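Local coordinates for tubulin-like protein CetZ2 (Haloferax volcanii, PDB 4B45) that binds GTP, belongs to the CetZ family of tubulin-like proteins with GTPase activity, and takes part in controlling archaeal cell shape, at residues A[72-86]-A[110-123]. Residues are numbered along the deposited sequence; the frame is centred on the assembly and turned at random.
Sequences AAVMESDQTEVMSAL and GGAPVLAKALAGVY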
ATOM      1  N   ALA A  72     -11.417   0.188  18.329  1.00 42.92           N
ATOM      2  CA  ALA A  72     -12.413   1.006  17.652  1.00 43.23           C
ATOM      3  C   ALA A  72     -12.981   2.097  18.581  1.00 47.21           C
ATOM      4  O   ALA A  72     -13.113   3.249  18.177  1.00 55.38           O
ATOM      5  CB  ALA A  72     -13.541   0.118  17.119  1.00 37.51           C
ATOM      6  N   ALA A  73     -13.312   1.725  19.818  1.00 45.94           N
ATOM      7  CA  ALA A  73     -13.932   2.648  20.786  1.00 46.73           C
ATOM      8  C   ALA A  73     -13.024   3.830  21.101  1.00 52.09           C
ATOM      9  O   ALA A  73     -13.477   4.971  21.215  1.00 56.78           O
ATOM     10  CB  ALA A  73     -14.282   1.911  22.071  1.00 44.98           C
ATOM     11  N   VAL A  74     -11.732   3.556  21.233  1.00 49.80           N
ATOM     12  CA  VAL A  74     -10.773   4.603  21.555  1.00 48.92           C
ATOM     13  C   VAL A  74     -10.634   5.589  20.393  1.00 48.63           C
ATOM     14  O   VAL A  74     -10.535   6.802  20.596  1.00 50.55           O
ATOM     15  CB  VAL A  74      -9.416   3.993  21.936  1.00 49.70           C
ATOM     16  CG1 VAL A  74      -8.339   5.045  21.935  1.00 52.73           C
ATOM     17  CG2 VAL A  74      -9.522   3.330  23.293  1.00 47.15           C
ATOM     18  N   MET A  75     -10.647   5.077  19.168  1.00 46.07           N
ATOM     19  CA  MET A  75     -10.602   5.950  18.003  1.00 43.23           C
ATOM     20  C   MET A  75     -11.897   6.763  17.875  1.00 41.74           C
ATOM     21  O   MET A  75     -11.880   7.895  17.398  1.00 47.71           O
ATOM     22  CB  MET A  75     -10.336   5.135  16.726  1.00 44.38           C
ATOM     23  CG  MET A  75     -10.202   5.973  15.459  1.00 41.74           C
ATOM     24  SD  MET A  75      -8.683   6.940  15.467  1.00 48.50           S
ATOM     25  CE  MET A  75      -7.470   5.646  15.149  1.00 37.34           C
ATOM     26  N   GLU A  76     -13.021   6.188  18.287  1.00 45.99           N
ATOM     27  CA  GLU A  76     -14.281   6.935  18.282  1.00 54.19           C
ATOM     28  C   GLU A  76     -14.204   8.131  19.232  1.00 54.47           C
ATOM     29  O   GLU A  76     -14.532   9.265  18.853  1.00 52.24           O
ATOM     30  CB  GLU A  76     -15.455   6.044  18.712  1.00 61.26           C
ATOM     31  CG  GLU A  76     -15.765   4.866  17.805  1.00 67.43           C
ATOM     32  CD  GLU A  76     -16.558   5.255  16.566  1.00 72.80           C
ATOM     33  OE1 GLU A  76     -16.603   6.457  16.229  1.00 74.44           O
ATOM     34  OE2 GLU A  76     -17.146   4.350  15.932  1.00 73.45           O
ATOM     35  N   SER A  77     -13.778   7.862  20.467  1.00 53.53           N
ATOM     36  CA  SER A  77     -13.746   8.869  21.528  1.00 56.23           C
ATOM     37  C   SER A  77     -12.730   9.959  21.247  1.00 52.92           C
ATOM     38  O   SER A  77     -12.927  11.109  21.625  1.00 54.72           O
ATOM     39  CB  SER A  77     -13.386   8.220  22.864  1.00 56.45           C
ATOM     40  OG  SER A  77     -14.172   7.070  23.090  1.00 66.27           O
ATOM     41  N   ASP A  78     -11.635   9.584  20.594  1.00 48.79           N
ATOM     42  CA  ASP A  78     -10.484  10.465  20.490  1.00 47.86           C
ATOM     43  C   ASP A  78     -10.221  10.939  19.065  1.00 48.13           C
ATOM     44  O   ASP A  78      -9.166  11.519  18.796  1.00 48.31           O
ATOM     45  CB  ASP A  78      -9.235   9.774  21.056  1.00 50.29           C
ATOM     46  CG  ASP A  78      -9.340   9.495  22.566  1.00 59.65           C
ATOM     47  OD1 ASP A  78     -10.385   9.819  23.168  1.00 63.63           O
ATOM     48  OD2 ASP A  78      -8.371   8.958  23.153  1.00 59.89           O
ATOM     49  N   GLN A  79     -11.172  10.720  18.157  1.00 53.10           N
ATOM     50  CA  GLN A  79     -10.950  11.073  16.749  1.00 54.94           C
ATOM     51  C   GLN A  79     -10.732  12.562  16.473  1.00 58.14           C
ATOM     52  O   GLN A  79     -10.011  12.916  15.527  1.00 54.56           O
ATOM     53  CB  GLN A  79     -12.043  10.516  15.833  1.00 60.10           C
ATOM     54  CG  GLN A  79     -13.460  10.861  16.208  1.00 68.37           C
ATOM     55  CD  GLN A  79     -14.451  10.314  15.194  1.00 75.85           C
ATOM     56  OE1 GLN A  79     -14.983   9.215  15.361  1.00 79.08           O
ATOM     57  NE2 GLN A  79     -14.692  11.073  14.126  1.00 76.28           N
ATOM     58  N   THR A  80     -11.351  13.424  17.282  1.00 57.12           N
ATOM     59  CA  THR A  80     -11.176  14.868  17.136  1.00 51.05           C
ATOM     60  C   THR A  80      -9.698  15.235  17.276  1.00 51.58           C
ATOM     61  O   THR A  80      -9.149  15.935  16.430  1.00 56.65           O
ATOM     62  CB  THR A  80     -12.033  15.656  18.138  1.00 61.72           C
ATOM     63  OG1 THR A  80     -13.396  15.220  18.044  1.00 68.98           O
ATOM     64  CG2 THR A  80     -11.964  17.175  17.857  1.00 57.93           C
ATOM     65  N   GLU A  81      -9.046  14.721  18.316  1.00 47.95           N
ATOM     66  CA  GLU A  81      -7.610  14.929  18.498  1.00 50.72           C
ATOM     67  C   GLU A  81      -6.809  14.388  17.307  1.00 57.83           C
ATOM     68  O   GLU A  81      -5.821  14.991  16.886  1.00 54.59           O
ATOM     69  CB  GLU A  81      -7.125  14.290  19.812  1.00 58.98           C
ATOM     70  CG  GLU A  81      -7.728  14.898  21.087  1.00 64.61           C
ATOM     71  CD  GLU A  81      -9.190  14.516  21.308  1.00 76.45           C
ATOM     72  OE1 GLU A  81      -9.737  13.736  20.500  1.00 83.25           O
ATOM     73  OE2 GLU A  81      -9.799  14.997  22.289  1.00 78.39           O
ATOM     74  N   VAL A  82      -7.240  13.251  16.764  1.00 60.16           N
ATOM     75  CA  VAL A  82      -6.626  12.717  15.551  1.00 58.17           C
ATOM     76  C   VAL A  82      -6.847  13.650  14.357  1.00 54.26           C
ATOM     77  O   VAL A  82      -5.877  14.098  13.735  1.00 47.44           O
ATOM     78  CB  VAL A  82      -7.127  11.295  15.220  1.00 57.59           C
ATOM     79  CG1 VAL A  82      -6.427  10.765  13.981  1.00 62.43           C
ATOM     80  CG2 VAL A  82      -6.896  10.359  16.406  1.00 55.46           C
ATOM     81  N   MET A  83      -8.113  13.956  14.052  1.00 56.25           N
ATOM     82  CA  MET A  83      -8.461  14.871  12.956  1.00 59.79           C
ATOM     83  C   MET A  83      -7.743  16.219  13.064  1.00 62.76           C
ATOM     84  O   MET A  83      -7.466  16.868  12.049  1.00 62.53           O
ATOM     85  CB  MET A  83      -9.975  15.138  12.906  1.00 63.59           C
ATOM     86  CG  MET A  83     -10.872  13.913  12.793  1.00 64.66           C
ATOM     87  SD  MET A  83     -10.842  13.066  11.210  1.00 80.21           S
ATOM     88  CE  MET A  83     -11.699  14.255  10.178  1.00114.10           C
ATOM     89  N   SER A  84      -7.462  16.648  14.293  1.00 64.88           N
ATOM     90  CA  SER A  84      -6.846  17.957  14.522  1.00 65.74           C
ATOM     91  C   SER A  84      -5.348  17.950  14.273  1.00 65.16           C
ATOM     92  O   SER A  84      -4.751  18.994  14.014  1.00 66.69           O
ATOM     93  CB  SER A  84      -7.141  18.455  15.931  1.00 65.30           C
ATOM     94  OG  SER A  84      -8.526  18.720  16.057  1.00 76.20           O
ATOM     95  N   ALA A  85      -4.740  16.774  14.359  1.00 60.46           N
ATOM     96  CA  ALA A  85      -3.359  16.630  13.930  1.00 64.38           C
ATOM     97  C   ALA A  85      -3.304  16.846  12.415  1.00 70.68           C
ATOM     98  O   ALA A  85      -2.319  17.353  11.886  1.00 65.39           O
ATOM     99  CB  ALA A  85      -2.814  15.253  14.306  1.00 55.92           C
ATOM    100  N   LEU A  86      -4.388  16.491  11.730  1.00 81.99           N
ATOM    101  CA  LEU A  86      -4.462  16.596  10.275  1.00 93.69           C
ATOM    102  C   LEU A  86      -4.820  17.978   9.752  1.00103.68           C
ATOM    103  O   LEU A  86      -4.679  18.235   8.559  1.00107.63           O
ATOM    104  CB  LEU A  86      -5.497  15.621   9.740  1.00 94.95           C
ATOM    105  CG  LEU A  86      -5.166  14.148   9.866  1.00 91.60           C
ATOM    106  CD1 LEU A  86      -6.371  13.380   9.389  1.00 94.19           C
ATOM    107  CD2 LEU A  86      -3.939  13.842   9.034  1.00 88.91           C
ATOM    108  N   GLY A 110      -9.057  -2.017  14.747  1.00 44.80           N
ATOM    109  CA  GLY A 110     -10.225  -1.324  15.257  1.00 40.31           C
ATOM    110  C   GLY A 110     -10.334   0.099  14.751  1.00 40.91           C
ATOM    111  O   GLY A 110     -11.376   0.504  14.240  1.00 48.99           O
ATOM    112  N   GLY A 111      -9.240   0.847  14.861  1.00 41.36           N
ATOM    113  CA  GLY A 111      -9.241   2.260  14.529  1.00 39.85           C
ATOM    114  C   GLY A 111      -9.215   2.612  13.047  1.00 40.83           C
ATOM    115  O   GLY A 111      -9.719   3.663  12.665  1.00 41.53           O
ATOM    116  N   ALA A 112      -8.621   1.768  12.204  1.00 47.33           N
ATOM    117  CA  ALA A 112      -8.505   2.130  10.790  1.00 43.74           C
ATOM    118  C   ALA A 112      -9.853   2.396  10.124  1.00 46.59           C
ATOM    119  O   ALA A 112     -10.020   3.426   9.476  1.00 47.56           O
ATOM    120  CB  ALA A 112      -7.687   1.090   9.997  1.00 43.36           C
ATOM    121  N   PRO A 113     -10.830   1.479  10.288  1.00 48.03           N
ATOM    122  CA  PRO A 113     -12.105   1.709   9.600  1.00 44.06           C
ATOM    123  C   PRO A 113     -12.785   2.962  10.122  1.00 49.44           C
ATOM    124  O   PRO A 113     -13.377   3.721   9.353  1.00 43.82           O
ATOM    125  CB  PRO A 113     -12.942   0.493  10.002  1.00 49.16           C
ATOM    126  CG  PRO A 113     -11.952  -0.542  10.418  1.00 54.09           C
ATOM    127  CD  PRO A 113     -10.835   0.212  11.038  1.00 45.44           C
ATOM    128  N   VAL A 114     -12.708   3.157  11.437  1.00 46.76           N
ATOM    129  CA  VAL A 114     -13.293   4.324  12.071  1.00 49.69           C
ATOM    130  C   VAL A 114     -12.718   5.627  11.505  1.00 46.66           C
ATOM    131  O   VAL A 114     -13.458   6.528  11.130  1.00 47.11           O
ATOM    132  CB  VAL A 114     -13.101   4.254  13.590  1.00 50.28           C
ATOM    133  CG1 VAL A 114     -13.660   5.494  14.258  1.00 47.07           C
ATOM    134  CG2 VAL A 114     -13.766   2.996  14.129  1.00 46.62           C
ATOM    135  N   LEU A 115     -11.396   5.718  11.441  1.00 40.35           N
ATOM    136  CA  LEU A 115     -10.752   6.906  10.902  1.00 49.24           C
ATOM    137  C   LEU A 115     -11.014   7.060   9.388  1.00 51.27           C
ATOM    138  O   LEU A 115     -11.214   8.180   8.877  1.00 48.88           O
ATOM    139  CB  LEU A 115      -9.256   6.854  11.205  1.00 53.53           C
ATOM    140  CG  LEU A 115      -8.445   8.108  10.922  1.00 59.01           C
ATOM    141  CD1 LEU A 115      -9.071   9.267  11.654  1.00 55.94           C
ATOM    142  CD2 LEU A 115      -6.989   7.910  11.341  1.00 56.00           C
ATOM    143  N   ALA A 116     -11.038   5.941   8.672  1.00 44.93           N
ATOM    144  CA  ALA A 116     -11.295   5.990   7.233  1.00 51.30           C
ATOM    145  C   ALA A 116     -12.693   6.531   6.977  1.00 54.91           C
ATOM    146  O   ALA A 116     -12.883   7.407   6.136  1.00 54.47           O
ATOM    147  CB  ALA A 116     -11.130   4.619   6.595  1.00 44.04           C
ATOM    148  N   LYS A 117     -13.665   6.013   7.720  1.00 54.79           N
ATOM    149  CA  LYS A 117     -15.051   6.439   7.572  1.00 60.77           C
ATOM    150  C   LYS A 117     -15.250   7.896   7.994  1.00 62.50           C
ATOM    151  O   LYS A 117     -16.085   8.600   7.439  1.00 55.37           O
ATOM    152  CB  LYS A 117     -15.979   5.525   8.372  1.00 57.71           C
ATOM    153  CG  LYS A 117     -17.440   5.889   8.267  1.00 63.46           C
ATOM    154  CD  LYS A 117     -18.302   4.935   9.073  1.00 74.19           C
ATOM    155  CE  LYS A 117     -19.781   5.252   8.895  1.00 81.96           C
ATOM    156  NZ  LYS A 117     -20.649   4.231   9.550  1.00 85.77           N
ATOM    157  N   ALA A 118     -14.478   8.352   8.974  1.00 61.91           N
ATOM    158  CA  ALA A 118     -14.564   9.751   9.382  1.00 58.26           C
ATOM    159  C   ALA A 118     -13.997  10.696   8.309  1.00 55.59           C
ATOM    160  O   ALA A 118     -14.594  11.731   7.995  1.00 57.19           O
ATOM    161  CB  ALA A 118     -13.863   9.955  10.719  1.00 56.28           C
ATOM    162  N   LEU A 119     -12.852  10.330   7.746  1.00 49.60           N
ATOM    163  CA  LEU A 119     -12.179  11.149   6.740  1.00 49.73           C
ATOM    164  C   LEU A 119     -12.932  11.176   5.414  1.00 56.97           C
ATOM    165  O   LEU A 119     -13.027  12.212   4.760  1.00 57.01           O
ATOM    166  CB  LEU A 119     -10.764  10.625   6.512  1.00 53.35           C
ATOM    167  CG  LEU A 119      -9.817  10.908   7.678  1.00 59.02           C
ATOM    168  CD1 LEU A 119      -8.607   9.977   7.685  1.00 56.30           C
ATOM    169  CD2 LEU A 119      -9.376  12.348   7.611  1.00 58.77           C
ATOM    170  N   ALA A 120     -13.460  10.023   5.021  1.00 60.13           N
ATOM    171  CA  ALA A 120     -14.196   9.904   3.772  1.00 56.76           C
ATOM    172  C   ALA A 120     -15.432  10.800   3.772  1.00 65.68           C
ATOM    173  O   ALA A 120     -15.921  11.198   2.719  1.00 60.38           O
ATOM    174  CB  ALA A 120     -14.589   8.453   3.535  1.00 54.00           C
ATOM    175  N   GLY A 121     -15.927  11.125   4.960  1.00 73.21           N
ATOM    176  CA  GLY A 121     -17.163  11.868   5.073  1.00 76.08           C
ATOM    177  C   GLY A 121     -16.981  13.365   5.194  1.00 81.51           C
ATOM    178  O   GLY A 121     -17.912  14.072   5.587  1.00 83.48           O
ATOM    179  N   VAL A 122     -15.790  13.856   4.860  1.00 81.93           N
ATOM    180  CA  VAL A 122     -15.515  15.290   4.958  1.00 79.62           C
ATOM    181  C   VAL A 122     -14.576  15.832   3.878  1.00 74.68           C
ATOM    182  O   VAL A 122     -14.795  16.925   3.349  1.00 75.18           O
ATOM    183  CB  VAL A 122     -14.958  15.677   6.344  1.00 77.61           C
ATOM    184  CG1 VAL A 122     -16.088  15.893   7.354  1.00 75.09           C
ATOM    185  CG2 VAL A 122     -13.943  14.653   6.832  1.00 75.33           C
ATOM    186  N   TYR A 123     -13.530  15.078   3.558  1.00 70.62           N
ATOM    187  CA  TYR A 123     -12.579  15.511   2.535  1.00 74.24           C
ATOM    188  C   TYR A 123     -13.057  15.118   1.140  1.00 72.45           C
ATOM    189  O   TYR A 123     -13.786  14.135   0.978  1.00 67.79           O
ATOM    190  CB  TYR A 123     -11.169  14.977   2.832  1.00 74.40           C
ATOM    191  CG  TYR A 123     -10.541  15.647   4.033  1.00 69.71           C
ATOM    192  CD1 TYR A 123      -9.989  16.914   3.931  1.00 70.80           C
ATOM    193  CD2 TYR A 123     -10.525  15.025   5.274  1.00 72.36           C
ATOM    194  CE1 TYR A 123      -9.429  17.542   5.019  1.00 72.80           C
ATOM    195  CE2 TYR A 123      -9.965  15.643   6.374  1.00 74.21           C
ATOM    196  CZ  TYR A 123      -9.419  16.904   6.240  1.00 77.21           C
ATOM    197  OH  TYR A 123      -8.861  17.533   7.331  1.00 80.50           O
TER
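V114 of helix 110-120 packs as a knob into a hole on helix 72-85 made by A72, M75, E76 and Q79. The two are neighbouring helices on one face of the parallel part of the sheet in the Rossmann-like GTPase domain of the tubulin/FtsZ fold; their axes run in the same general direction, 35° apart, and come within 7.8 Å. V114 points CG1 at M75 CG, 3.7 Å away, the two side chains lying alongside and pointing opposite ways, while E76 folds over at chi2 and lays its carboxylate against the same methyl. M75 starts with CG opposite the backbone N (chi1 -177°) and then bends at chi2 and chi3, which brings the terminal methyl CE over G111, 3.9 Å from G111 CA. A side chain on G111 would run into that methyl, and one on G110 into A72 N, so the glycines let the helices close up just beyond the GTP-binding residue G108. Cutting M75 back to an alanine is likely to open a gap over G111 and beside V8 of strand 3-8, and to take one wall of its hole from V114. Further along, V82 CG1 meets L115 CD1 at 3.8 Å, the two side chains crossing at a slant, with L115 also resting on I6 of strand 3-8. M83, also bent at chi2 and chi3, runs antiparallel to L119 and puts its CE 4.0 Å from V122 CG2. No hydrogen bond joins the segments; the far end closes with L86 and L119 tip to tip, CD1 to CD2 at 3.6 Å.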